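Long-range contacts in putative Chlorite dismutase TA0507 (Thermoplasma acidophilum, PDB 3DTZ), which is of unknown function but probably binds heme and acts as an oxidoreductase: residues D[22-28]-D[112-118]; D[136-140]-D[197-203]. All blocks are in the same frame, centred on the assembly; numbering follows the deposited sequence.

Interaction 1 of 2, residues D[22-28]-D[112-118]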
# COMPACT_ATOMS: atom_id res chain seq x y z
N THR D 22 3.82 -37.31 2.89
CA THR D 22 3.86 -37.35 4.39
C THR D 22 3.62 -35.96 5.04
O THR D 22 2.94 -35.88 6.05
CB THR D 22 5.16 -38.03 4.94
OG1 THR D 22 4.98 -38.42 6.31
CG2 THR D 22 6.40 -37.13 4.81
N GLU D 23 4.14 -34.88 4.44
CA GLU D 23 4.02 -33.55 5.07
C GLU D 23 2.58 -33.10 5.06
O GLU D 23 1.81 -33.51 4.20
CB GLU D 23 4.86 -32.48 4.34
CG GLU D 23 6.33 -32.78 4.25
CD GLU D 23 6.70 -33.54 2.98
OE1 GLU D 23 5.83 -34.17 2.34
OE2 GLU D 23 7.89 -33.49 2.60
N ILE D 24 2.22 -32.21 5.99
CA ILE D 24 0.84 -31.74 6.05
C ILE D 24 0.83 -30.26 5.64
O ILE D 24 1.56 -29.46 6.24
CB ILE D 24 0.21 -31.89 7.45
CG1 ILE D 24 0.34 -33.33 7.99
CG2 ILE D 24 -1.29 -31.43 7.41
CD1 ILE D 24 -0.09 -33.51 9.44
N TYR D 25 0.02 -29.91 4.63
CA TYR D 25 -0.11 -28.52 4.15
C TYR D 25 -1.29 -27.86 4.83
O TYR D 25 -2.23 -28.53 5.25
CB TYR D 25 -0.39 -28.48 2.64
CG TYR D 25 0.75 -29.03 1.81
CD1 TYR D 25 1.76 -28.18 1.35
CD2 TYR D 25 0.80 -30.39 1.46
CE1 TYR D 25 2.82 -28.69 0.58
CE2 TYR D 25 1.84 -30.91 0.71
CZ TYR D 25 2.85 -30.05 0.27
OH TYR D 25 3.88 -30.55 -0.49
N THR D 26 -1.24 -26.55 4.98
CA THR D 26 -2.40 -25.83 5.51
C THR D 26 -2.56 -24.48 4.81
O THR D 26 -1.58 -23.90 4.31
CB THR D 26 -2.33 -25.67 7.03
OG1 THR D 26 -3.58 -25.13 7.51
CG2 THR D 26 -1.13 -24.77 7.46
N SER D 27 -3.80 -23.99 4.79
CA SER D 27 -4.07 -22.66 4.25
C SER D 27 -5.00 -21.91 5.16
O SER D 27 -5.89 -22.51 5.78
CB SER D 27 -4.69 -22.75 2.85
OG SER D 27 -3.70 -23.00 1.87
N VAL D 28 -4.79 -20.60 5.24
CA VAL D 28 -5.73 -19.73 5.91
C VAL D 28 -6.16 -18.72 4.82
O VAL D 28 -5.30 -18.12 4.18
CB VAL D 28 -5.08 -18.99 7.09
CG1 VAL D 28 -6.08 -18.03 7.73
CG2 VAL D 28 -4.54 -20.04 8.16
N SER D 112 -2.74 -17.78 2.67
CA SER D 112 -1.40 -18.32 2.91
C SER D 112 -1.45 -19.79 2.57
O SER D 112 -2.50 -20.39 2.60
CB SER D 112 -0.97 -18.13 4.37
OG SER D 112 -1.80 -18.85 5.26
N ILE D 113 -0.30 -20.35 2.20
CA ILE D 113 -0.15 -21.80 2.03
C ILE D 113 1.20 -22.13 2.66
O ILE D 113 2.22 -21.48 2.40
CB ILE D 113 -0.22 -22.25 0.53
CG1 ILE D 113 0.10 -23.74 0.36
CG2 ILE D 113 0.78 -21.45 -0.35
CD1 ILE D 113 -1.00 -24.66 0.72
N SER D 114 1.20 -23.12 3.54
CA SER D 114 2.39 -23.40 4.32
C SER D 114 2.35 -24.87 4.77
O SER D 114 1.36 -25.58 4.53
CB SER D 114 2.47 -22.47 5.52
OG SER D 114 1.33 -22.61 6.34
N ILE D 115 3.43 -25.30 5.43
CA ILE D 115 3.59 -26.72 5.78
C ILE D 115 3.83 -26.82 7.27
O ILE D 115 4.71 -26.15 7.78
CB ILE D 115 4.83 -27.29 5.04
CG1 ILE D 115 4.61 -27.27 3.54
CG2 ILE D 115 5.12 -28.74 5.46
CD1 ILE D 115 5.80 -26.65 2.83
N TYR D 116 3.08 -27.66 7.98
CA TYR D 116 3.28 -27.78 9.43
C TYR D 116 4.70 -28.29 9.79
O TYR D 116 5.18 -29.25 9.18
CB TYR D 116 2.26 -28.76 10.04
CG TYR D 116 0.85 -28.23 10.10
CD1 TYR D 116 0.45 -27.35 11.11
CD2 TYR D 116 -0.08 -28.61 9.13
CE1 TYR D 116 -0.89 -26.85 11.14
CE2 TYR D 116 -1.41 -28.15 9.15
CZ TYR D 116 -1.81 -27.29 10.16
OH TYR D 116 -3.10 -26.83 10.16
N ASP D 117 5.33 -27.65 10.77
CA ASP D 117 6.52 -28.20 11.39
C ASP D 117 6.03 -29.12 12.53
O ASP D 117 5.54 -28.64 13.56
CB ASP D 117 7.40 -27.07 11.94
CG ASP D 117 8.63 -27.58 12.68
OD1 ASP D 117 8.85 -28.81 12.75
OD2 ASP D 117 9.37 -26.72 13.21
N GLU D 118 6.13 -30.42 12.34
CA GLU D 118 5.62 -31.36 13.37
C GLU D 118 6.62 -31.65 14.49
O GLU D 118 6.30 -32.37 15.44
CB GLU D 118 5.16 -32.66 12.73
CG GLU D 118 4.12 -32.45 11.64
CD GLU D 118 3.68 -33.73 10.95
OE1 GLU D 118 3.43 -34.75 11.64
OE2 GLU D 118 3.61 -33.70 9.70
O HOH W 1 3.06 -36.26 8.85
O HOH W 2 4.16 -31.50 8.05
O HOH W 3 -0.91 -21.37 5.59

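Interaction 2 of 2, residues D[136-140]-D[197-203]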
# COMPACT_ATOMS: atom_id res chain seq x y z
N PRO D 136 -12.39 -27.89 17.56
CA PRO D 136 -11.65 -26.66 17.69
C PRO D 136 -12.02 -25.84 18.91
O PRO D 136 -13.15 -25.93 19.41
CB PRO D 136 -11.97 -25.90 16.38
CG PRO D 136 -13.27 -26.44 15.96
CD PRO D 136 -13.29 -27.88 16.39
N LEU D 137 -11.07 -25.03 19.38
CA LEU D 137 -11.29 -24.08 20.47
C LEU D 137 -12.05 -22.86 19.93
O LEU D 137 -12.20 -22.70 18.71
CB LEU D 137 -9.96 -23.68 21.12
CG LEU D 137 -9.15 -24.86 21.66
CD1 LEU D 137 -8.02 -24.35 22.52
CD2 LEU D 137 -10.03 -25.86 22.47
N ARG D 138 -12.52 -22.01 20.84
CA ARG D 138 -13.47 -20.97 20.48
C ARG D 138 -12.84 -19.86 19.61
O ARG D 138 -13.55 -19.23 18.83
CB ARG D 138 -14.05 -20.34 21.75
CG ARG D 138 -14.85 -19.03 21.52
CD ARG D 138 -15.47 -18.51 22.81
NE ARG D 138 -16.65 -19.32 23.12
CZ ARG D 138 -17.89 -18.87 23.31
NH1 ARG D 138 -18.18 -17.57 23.27
NH2 ARG D 138 -18.85 -19.74 23.58
N TYR D 139 -11.54 -19.64 19.76
CA TYR D 139 -10.84 -18.59 19.01
C TYR D 139 -9.65 -19.13 18.22
O TYR D 139 -9.11 -20.20 18.53
CB TYR D 139 -10.34 -17.47 19.94
CG TYR D 139 -11.41 -16.87 20.79
CD1 TYR D 139 -12.29 -15.93 20.26
CD2 TYR D 139 -11.56 -17.28 22.11
CE1 TYR D 139 -13.32 -15.38 21.06
CE2 TYR D 139 -12.55 -16.74 22.92
CZ TYR D 139 -13.43 -15.80 22.39
OH TYR D 139 -14.41 -15.29 23.21
N PHE D 140 -9.25 -18.36 17.22
CA PHE D 140 -8.17 -18.74 16.31
C PHE D 140 -7.35 -17.48 16.04
O PHE D 140 -7.93 -16.39 15.83
CB PHE D 140 -8.82 -19.21 15.01
CG PHE D 140 -7.85 -19.66 13.94
CD1 PHE D 140 -7.03 -20.77 14.13
CD2 PHE D 140 -7.81 -19.01 12.73
CE1 PHE D 140 -6.13 -21.21 13.13
CE2 PHE D 140 -6.95 -19.47 11.72
CZ PHE D 140 -6.12 -20.57 11.92
N LEU D 197 -0.03 -20.44 13.72
CA LEU D 197 -1.47 -20.61 13.98
C LEU D 197 -1.69 -21.01 15.45
O LEU D 197 -0.95 -21.86 15.97
CB LEU D 197 -2.05 -21.70 13.07
CG LEU D 197 -1.70 -21.59 11.59
CD1 LEU D 197 -2.23 -22.78 10.81
CD2 LEU D 197 -2.18 -20.26 11.00
N TYR D 198 -2.74 -20.48 16.06
CA TYR D 198 -3.08 -20.82 17.45
C TYR D 198 -4.57 -21.02 17.58
O TYR D 198 -5.33 -20.21 17.07
CB TYR D 198 -2.70 -19.72 18.41
CG TYR D 198 -1.24 -19.37 18.28
CD1 TYR D 198 -0.29 -20.11 18.98
CD2 TYR D 198 -0.83 -18.39 17.38
CE1 TYR D 198 1.06 -19.83 18.84
CE2 TYR D 198 0.54 -18.09 17.23
CZ TYR D 198 1.46 -18.82 17.97
OH TYR D 198 2.81 -18.59 17.83
N GLU D 199 -4.96 -22.08 18.27
CA GLU D 199 -6.32 -22.21 18.77
C GLU D 199 -6.26 -21.79 20.24
O GLU D 199 -5.44 -22.31 21.01
CB GLU D 199 -6.83 -23.64 18.67
CG GLU D 199 -6.97 -24.15 17.25
CD GLU D 199 -7.57 -25.53 17.26
OE1 GLU D 199 -8.73 -25.65 17.74
OE2 GLU D 199 -6.90 -26.48 16.81
N ILE D 200 -7.10 -20.85 20.62
CA ILE D 200 -7.00 -20.29 21.97
C ILE D 200 -8.38 -20.22 22.64
O ILE D 200 -9.37 -20.03 21.95
CB ILE D 200 -6.35 -18.88 21.97
CG1 ILE D 200 -7.23 -17.87 21.27
CG2 ILE D 200 -4.94 -18.93 21.35
CD1 ILE D 200 -6.71 -16.40 21.33
N PRO D 201 -8.42 -20.45 23.96
CA PRO D 201 -9.70 -20.28 24.69
C PRO D 201 -10.07 -18.85 25.11
O PRO D 201 -11.23 -18.61 25.42
CB PRO D 201 -9.51 -21.16 25.93
CG PRO D 201 -7.99 -21.18 26.18
CD PRO D 201 -7.35 -21.03 24.80
N ASP D 202 -9.10 -17.94 25.20
CA ASP D 202 -9.30 -16.64 25.88
C ASP D 202 -8.42 -15.59 25.24
O ASP D 202 -7.19 -15.70 25.27
CB ASP D 202 -8.99 -16.80 27.40
CG ASP D 202 -9.25 -15.53 28.23
OD1 ASP D 202 -9.08 -14.37 27.79
OD2 ASP D 202 -9.59 -15.70 29.42
N ILE D 203 -9.06 -14.59 24.63
CA ILE D 203 -8.35 -13.56 23.87
C ILE D 203 -7.35 -12.83 24.79
O ILE D 203 -6.16 -12.76 24.47
CB ILE D 203 -9.32 -12.54 23.20
CG1 ILE D 203 -10.19 -13.23 22.13
CG2 ILE D 203 -8.56 -11.41 22.51
CD1 ILE D 203 -11.39 -12.39 21.68

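Interaction 1 of 2, residues D[22-28]-D[112-118]
The OG atoms of S112 and S114 share a water that also donates to T26 O, where strands 25-33 and 106-116 run antiparallel as neighbours in the curled sheet of the chlorite dismutase fold. T26 O is thus gripped by the water and by S114 N, and S114 O receives T26 N in return (2.8 Å, 162° at hydrogen). S114 OG is held as well by T184. On the other side of the sheet I115 lies beside Y25, its CG1 against CD1 (3.7 Å), while Y25 OH accepts a hydrogen bond from A204 N of the second subunit. Y116 N binds I24 O. With CG beside its own backbone N (chi1 -73°), the Y116 ring lies under the T26 methyl CG2, 4.0 Å from the ring centroid, and its CD2 atom meets I24 CG2 at 3.5 Å. Y116 OH hydrogen-bonds S84 OG. A leucine here would probably leave the T26 methyl without its aromatic face and S84 OG without its phenol partner. E118 OE2 accepts hydrogen bonds from two waters, one donating also to T22 O, the other accepting from I24 N (2.9 Å).

Interaction 2 of 2, residues D[136-140]-D[197-203]
The Y139 ring is clamped between two aliphatic groups: I203 CG1 sits over the centre of one face, 3.9 Å from the centroid and 10° off the normal, and R138 CG covers the opposite face toward the rim. Main-chain oxygens line its edge, with P201 O 3.4 Å from CE2 and I200 O close to CD2. P88 of the third subunit packs against the same tyrosine. The F140 ring, on the other side of the sheet, stacks with Y70 and W82 and lies alongside L197, whose CD2 approaches CZ. Its CG is anti to the backbone N (chi1 -179°), which brings CD1 within 3.4 Å of Y198 O.

Between these rings the backbones pair antiparallel. I200 N reaches Y139 O at 3.0 Å from above the carbonyl plane, and Y139 N returns a more bent bond to I200 O. I200 CG1 occupies the position between its backbone N and carbonyl carbon (chi1 66°), a rotamer that carries it to within 3.4 Å of Y139 CB.

From strand 194-200 the extended E199 side chain reaches L137, just ahead of the other strand, and crosses it at about a right angle, with OE1 accepting L137 N (2.9 Å). The same oxygen forms a salt bridge with R180, and OE2 bonds Y182 OH, so the carboxylate is tied at both oxygens and pins the loop before strand 139-147. D202 OD1 caps A205 N at the start of helix 203-213. The result is an antiparallel strand pair running into an N-capped helix, consistent with the ferredoxin-like alpha+beta fold of chlorite dismutases.

How the interactions relate
Interactions 1 and 2 follow in series along the chain, and their centres lie about 18 Å apart on opposite sides of the chain's centre. Both belong to one curled antiparallel sheet, in which strand 180-185 pairs with 106-116 of interaction 1 and with 194-200 of interaction 2. The curl also brings side chains together directly: V28 CG2 packs on L197 CD2 (3.7 Å) and near the F140 ring. Between subunits the two regions are complementary, since Y25 of interaction 1 packs on I203 of the second subunit, while I203 of interaction 2 receives Y25 of the third. Each contact thus pairs two strands of the same sheet and also contributes to an interface between neighbouring copies in the five-chain assembly.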